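Local coordinates for protein 2-hydroxyhepta-2,4-diene-1,7-dioate isomerase (Mycobacterium marinum, PDB 3QDF) that probably acts as a 2-hydroxyhepta-2,4-diene-1,7-dioate isomerase or acetylpyruvate hydrolase of the fumarylacetoacetate hydrolase family, and binds zinc, at residues 35-40 and 45-50; 7-12 and 16-21. All coordinates share one frame; numbering follows the deposited sequence.

Contact 1 (35-40 and 45-50)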
loop_
_atom_site.group_PDB
_atom_site.type_symbol
_atom_site.label_atom_id
_atom_site.label_comp_id
_atom_site.label_asym_id
_atom_site.label_seq_id
_atom_site.Cartn_x
_atom_site.Cartn_y
_atom_site.Cartn_z
ATOM N N GLU A 35 21.167 -1.820 -4.559
ATOM C CA GLU A 35 20.662 -1.215 -5.786
ATOM C C GLU A 35 20.402 -2.227 -6.910
ATOM O O GLU A 35 21.259 -3.043 -7.252
ATOM C CB GLU A 35 21.616 -0.115 -6.276
ATOM C CG GLU A 35 21.009 0.842 -7.297
ATOM C CD GLU A 35 22.015 1.847 -7.866
ATOM O OE1 GLU A 35 23.221 1.520 -8.037
ATOM O OE2 GLU A 35 21.579 2.977 -8.163
ATOM N N ILE A 36 19.203 -2.166 -7.461
ATOM C CA ILE A 36 18.803 -3.010 -8.575
ATOM C C ILE A 36 19.125 -2.279 -9.879
ATOM O O ILE A 36 18.896 -1.061 -10.004
ATOM C CB ILE A 36 17.286 -3.406 -8.461
ATOM C CG1 ILE A 36 17.146 -4.526 -7.418
ATOM C CG2 ILE A 36 16.701 -3.861 -9.796
ATOM C CD1 ILE A 36 15.775 -4.692 -6.886
ATOM N N ALA A 37 19.670 -3.025 -10.835
ATOM C CA ALA A 37 19.961 -2.479 -12.155
ATOM C C ALA A 37 18.769 -2.716 -13.061
ATOM O O ALA A 37 18.134 -1.763 -13.510
ATOM C CB ALA A 37 21.247 -3.105 -12.750
ATOM N N GLU A 38 18.449 -3.981 -13.322
ATOM C CA GLU A 38 17.376 -4.302 -14.266
ATOM C C GLU A 38 16.379 -5.342 -13.746
ATOM O O GLU A 38 16.648 -6.057 -12.772
ATOM C CB GLU A 38 17.972 -4.766 -15.604
ATOM C CG GLU A 38 18.855 -3.726 -16.287
ATOM C CD GLU A 38 19.285 -4.155 -17.676
ATOM O OE1 GLU A 38 18.397 -4.369 -18.538
ATOM O OE2 GLU A 38 20.505 -4.269 -17.924
ATOM N N HIS A 39 15.229 -5.414 -14.423
ATOM C CA HIS A 39 14.195 -6.429 -14.181
ATOM C C HIS A 39 13.595 -6.470 -12.749
ATOM O O HIS A 39 13.517 -7.533 -12.134
ATOM C CB HIS A 39 14.707 -7.813 -14.615
ATOM C CG HIS A 39 15.529 -7.786 -15.867
ATOM N ND1 HIS A 39 15.032 -7.336 -17.070
ATOM C CD2 HIS A 39 16.816 -8.147 -16.102
ATOM C CE1 HIS A 39 15.971 -7.426 -17.994
ATOM N NE2 HIS A 39 17.063 -7.917 -17.434
ATOM N N PRO A 40 13.115 -5.325 -12.234
ATOM C CA PRO A 40 12.560 -5.373 -10.871
ATOM C C PRO A 40 11.319 -6.286 -10.724
ATOM O O PRO A 40 11.067 -6.800 -9.631
ATOM C CB PRO A 40 12.204 -3.911 -10.583
ATOM C CG PRO A 40 11.993 -3.318 -11.898
ATOM C CD PRO A 40 12.969 -3.984 -12.831
ATOM N N ASN A 45 18.549 -8.113 -11.341
ATOM C CA ASN A 45 19.992 -8.123 -11.200
ATOM C C ASN A 45 20.423 -6.800 -10.555
ATOM O O ASN A 45 19.637 -5.863 -10.473
ATOM C CB ASN A 45 20.694 -8.403 -12.548
ATOM C CG ASN A 45 20.295 -7.437 -13.638
ATOM O OD1 ASN A 45 20.209 -6.228 -13.419
ATOM N ND2 ASN A 45 20.057 -7.964 -14.827
ATOM N N PHE A 46 21.669 -6.723 -10.104
ATOM C CA PHE A 46 22.106 -5.653 -9.209
ATOM C C PHE A 46 23.277 -4.871 -9.795
ATOM O O PHE A 46 24.056 -5.418 -10.564
ATOM C CB PHE A 46 22.481 -6.264 -7.860
ATOM C CG PHE A 46 21.381 -7.107 -7.267
ATOM C CD1 PHE A 46 20.364 -6.511 -6.536
ATOM C CD2 PHE A 46 21.363 -8.495 -7.454
ATOM C CE1 PHE A 46 19.330 -7.279 -5.981
ATOM C CE2 PHE A 46 20.332 -9.284 -6.919
ATOM C CZ PHE A 46 19.291 -8.662 -6.175
ATOM N N THR A 47 23.385 -3.594 -9.441
ATOM C CA THR A 47 24.439 -2.740 -9.995
ATOM C C THR A 47 25.777 -3.011 -9.320
ATOM O O THR A 47 26.811 -2.734 -9.893
ATOM C CB THR A 47 24.146 -1.233 -9.784
ATOM O OG1 THR A 47 24.051 -0.968 -8.377
ATOM C CG2 THR A 47 22.851 -0.794 -10.472
ATOM N N GLY A 48 25.748 -3.524 -8.095
ATOM C CA GLY A 48 26.949 -3.626 -7.276
ATOM C C GLY A 48 26.964 -2.591 -6.159
ATOM O O GLY A 48 27.695 -2.740 -5.183
ATOM N N ARG A 49 26.162 -1.537 -6.287
ATOM C CA ARG A 49 26.129 -0.518 -5.235
ATOM C C ARG A 49 25.155 -0.898 -4.134
ATOM O O ARG A 49 24.099 -1.481 -4.397
ATOM C CB ARG A 49 25.712 0.846 -5.784
ATOM C CG ARG A 49 26.664 1.496 -6.774
ATOM C CD ARG A 49 25.986 2.742 -7.369
ATOM N NE ARG A 49 26.634 3.170 -8.610
ATOM C CZ ARG A 49 26.091 3.110 -9.829
ATOM N NH1 ARG A 49 24.855 2.660 -10.012
ATOM N NH2 ARG A 49 26.795 3.524 -10.879
ATOM N N SER A 50 25.509 -0.554 -2.903
ATOM C CA SER A 50 24.545 -0.605 -1.804
ATOM C C SER A 50 24.852 0.467 -0.749
ATOM O O SER A 50 25.979 0.944 -0.662
ATOM C CB SER A 50 24.516 -2.003 -1.177
ATOM O OG SER A 50 25.723 -2.286 -0.502
HETATM O O HOH W 1 23.664 -3.550 -6.094
#

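Contact 2 (7-12 and 16-21)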
loop_
_atom_site.group_PDB
_atom_site.type_symbol
_atom_site.label_atom_id
_atom_site.label_comp_id
_atom_site.label_asym_id
_atom_site.label_seq_id
_atom_site.Cartn_x
_atom_site.Cartn_y
_atom_site.Cartn_z
ATOM N N LEU A 7 11.310 -5.540 -2.064
ATOM C CA LEU A 7 11.561 -4.608 -3.151
ATOM C C LEU A 7 11.087 -3.221 -2.765
ATOM O O LEU A 7 9.911 -3.029 -2.458
ATOM C CB LEU A 7 10.831 -5.062 -4.425
ATOM C CG LEU A 7 11.006 -4.121 -5.624
ATOM C CD1 LEU A 7 12.461 -4.220 -6.150
ATOM C CD2 LEU A 7 9.996 -4.402 -6.736
ATOM N N GLY A 8 12.000 -2.258 -2.800
ATOM C CA GLY A 8 11.661 -0.857 -2.547
ATOM C C GLY A 8 12.257 0.088 -3.588
ATOM O O GLY A 8 12.935 -0.334 -4.536
ATOM N N ARG A 9 11.988 1.377 -3.415
ATOM C CA ARG A 9 12.571 2.403 -4.248
ATOM C C ARG A 9 13.279 3.408 -3.356
ATOM O O ARG A 9 12.804 3.728 -2.262
ATOM C CB ARG A 9 11.499 3.090 -5.078
ATOM C CG ARG A 9 11.067 2.285 -6.280
ATOM C CD ARG A 9 9.858 2.914 -6.986
ATOM N NE ARG A 9 10.206 4.130 -7.744
ATOM C CZ ARG A 9 9.909 5.376 -7.370
ATOM N NH1 ARG A 9 9.266 5.616 -6.233
ATOM N NH2 ARG A 9 10.260 6.397 -8.143
ATOM N N ILE A 10 14.420 3.895 -3.830
ATOM C CA ILE A 10 15.272 4.754 -3.027
ATOM C C ILE A 10 15.793 5.944 -3.834
ATOM O O ILE A 10 15.979 5.856 -5.058
ATOM C CB ILE A 10 16.494 3.972 -2.410
ATOM C CG1 ILE A 10 17.423 3.428 -3.521
ATOM C CG2 ILE A 10 16.006 2.873 -1.440
ATOM C CD1 ILE A 10 18.766 2.836 -3.034
ATOM N N ALA A 11 15.993 7.055 -3.134
ATOM C CA ALA A 11 16.759 8.169 -3.650
ATOM C C ALA A 11 18.088 8.131 -2.898
ATOM O O ALA A 11 18.123 8.304 -1.676
ATOM C CB ALA A 11 16.028 9.489 -3.423
ATOM N N SER A 12 19.154 7.846 -3.635
ATOM C CA SER A 12 20.501 7.687 -3.083
ATOM C C SER A 12 21.371 8.818 -3.628
ATOM O O SER A 12 20.847 9.718 -4.294
ATOM C CB SER A 12 21.082 6.326 -3.506
ATOM O OG SER A 12 21.336 6.278 -4.903
ATOM N N VAL A 16 17.664 7.890 -8.238
ATOM C CA VAL A 16 16.451 7.138 -7.907
ATOM C C VAL A 16 16.550 5.742 -8.530
ATOM O O VAL A 16 16.768 5.622 -9.731
ATOM C CB VAL A 16 15.172 7.886 -8.422
ATOM C CG1 VAL A 16 13.895 7.053 -8.201
ATOM C CG2 VAL A 16 15.037 9.270 -7.750
ATOM N N ALA A 17 16.383 4.703 -7.709
ATOM C CA ALA A 17 16.470 3.312 -8.165
ATOM C C ALA A 17 15.597 2.354 -7.340
ATOM O O ALA A 17 15.270 2.619 -6.177
ATOM C CB ALA A 17 17.937 2.837 -8.137
ATOM N N PHE A 18 15.241 1.228 -7.953
ATOM C CA PHE A 18 14.724 0.084 -7.211
ATOM C C PHE A 18 15.873 -0.484 -6.384
ATOM O O PHE A 18 17.063 -0.320 -6.743
ATOM C CB PHE A 18 14.168 -0.984 -8.163
ATOM C CG PHE A 18 12.771 -0.696 -8.658
ATOM C CD1 PHE A 18 11.661 -0.965 -7.858
ATOM C CD2 PHE A 18 12.570 -0.163 -9.929
ATOM C CE1 PHE A 18 10.364 -0.705 -8.309
ATOM C CE2 PHE A 18 11.276 0.096 -10.405
ATOM C CZ PHE A 18 10.171 -0.173 -9.598
ATOM N N ALA A 19 15.521 -1.135 -5.281
ATOM C CA ALA A 19 16.514 -1.749 -4.405
ATOM C C ALA A 19 15.970 -2.963 -3.693
ATOM O O ALA A 19 14.799 -3.015 -3.359
ATOM C CB ALA A 19 17.053 -0.734 -3.380
ATOM N N SER A 20 16.835 -3.940 -3.450
ATOM C CA SER A 20 16.515 -4.997 -2.500
ATOM C C SER A 20 16.916 -4.518 -1.110
ATOM O O SER A 20 18.094 -4.220 -0.857
ATOM C CB SER A 20 17.256 -6.281 -2.829
ATOM O OG SER A 20 16.883 -7.313 -1.940
ATOM N N ILE A 21 15.934 -4.450 -0.218
ATOM C CA ILE A 21 16.134 -3.943 1.136
ATOM C C ILE A 21 16.358 -5.133 2.068
ATOM O O ILE A 21 15.432 -5.883 2.373
ATOM C CB ILE A 21 14.923 -3.088 1.618
ATOM C CG1 ILE A 21 14.524 -2.021 0.583
ATOM C CG2 ILE A 21 15.180 -2.507 3.020
ATOM C CD1 ILE A 21 15.597 -1.037 0.226
#

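Contact 1 (35-40 and 45-50)
E35 reaches across to T47 and R49 and can be followed atom by atom. Its CB rests against the T47 hydroxyl, 3.3 Å from OG1, and close to the carbonyl oxygen of R49. CG stands anti to the backbone N (chi1 -163°) and passes T47 OG1 and CG2; the chain runs on extended, carrying the carboxylate to the R49 side chain, which lies alongside and points the same way. OE1 is gripped twice: T47 OG1 donates to E35 OE1 on its anti side at 2.6 Å, and R49 NH1 donates an almost straight hydrogen bond, part of a salt bridge, to the same OE1 on its syn side at 2.8 Å. OE1 lies in the guanidinium plane, although carboxylate and guanidinium planes are 71° apart. The charged R49 and the T47 hydroxyl on one oxygen would probably favour the ionised form of E35. T47 OG1 is itself held, accepting from R49 N at 3.0 Å in an ST turn where the chain rounds its corner at G48. A water donates to E35 O and R49 O and accepts from G48 N. Farther along, A37 N donates to N45 O at 2.9 Å, while N45 OD1 takes E38 N at 2.9 Å. I36 CG1 touches F46 CE1 at 3.8 Å.

This is the hairpin of strands 32-38 and 45-52 in the N-terminal region. Strand 15-22 lies on the other side of strand 32-38, bringing F18 against I36 and the A17 methyl against E35 OE2, and D14 gives the R49 guanidinium a second carboxylate.

Contact 2 (7-12 and 16-21)
G8 and A19 exchange a pair of backbone hydrogen bonds, and I10 and A17 do the same two residues along, so the antiparallel pairing keeps a regular alternation. G8 N donates to A19 O at 3.0 Å in a virtually straight bond (178°); the return bond, A19 N to G8 O, is shorter at 2.8 Å but more bent (148°), its donor standing above the carbonyl plane. I10 N meets A17 O at 2.8 Å and A17 N meets I10 O at 2.9 Å, both nearly end-on to the carbonyl. Three of these acceptors also receive a CA-H...O contact: G8 O from F18 CA, A17 O from R9 CA and I10 O from V16 CA, the last at 3.2 Å.

At the non-hydrogen-bonded pair R9 and F18, the aliphatic part of the arginine lies against the ring: R9 CG sits over one face, offset toward the rim, 4.0 Å from the F18 centroid, a CH-pi contact, while L7 CD1 touches F18 CD1 at 3.8 Å. The R9 chain then bends at chi3 (74°), carrying NH2 past V16 CG1 at 3.7 Å; the charged end finds its polar partner beyond this hairpin, NH1 donating to A60 O. On the face that carries I10, A17 and A19 the contacts are apolar, I10 CD1 against the A19 methyl and I10 CG2 near I21 CD1.

I21 O is taken by R6 NH1, and S12 OG bonds to G15 O. Backbone groups turned away from the hairpin pair with flanking strands: R9 and A11 bond to L59 and R57 of strand 57-59, and L7 to I181 of strand 175-182, whereas F18 and S20 bond to I36 and R34 of strand 32-38, on the far side of strand 15-22.

Overall arrangement
Contact 2 and contact 1 are successive antiparallel hairpins of the N-terminal region, with their centres about 9 Å apart. Strands 15-22 and 32-38 are neighbours, which puts the four strands in the order 6-12, 15-22, 32-38, 45-52. The seam between the hairpins has a probable backbone hydrogen bond, I36 N to F18 O at 2.9 Å, and an apolar contact, I36 CD1 to L7 CD1 at 3.4 Å. Contact 1 lies farther out, about 23 Å from the centre of the chain against about 16 Å for contact 2. Both are away from the zinc sites that include E121, E123 and D152, and E191 and H203.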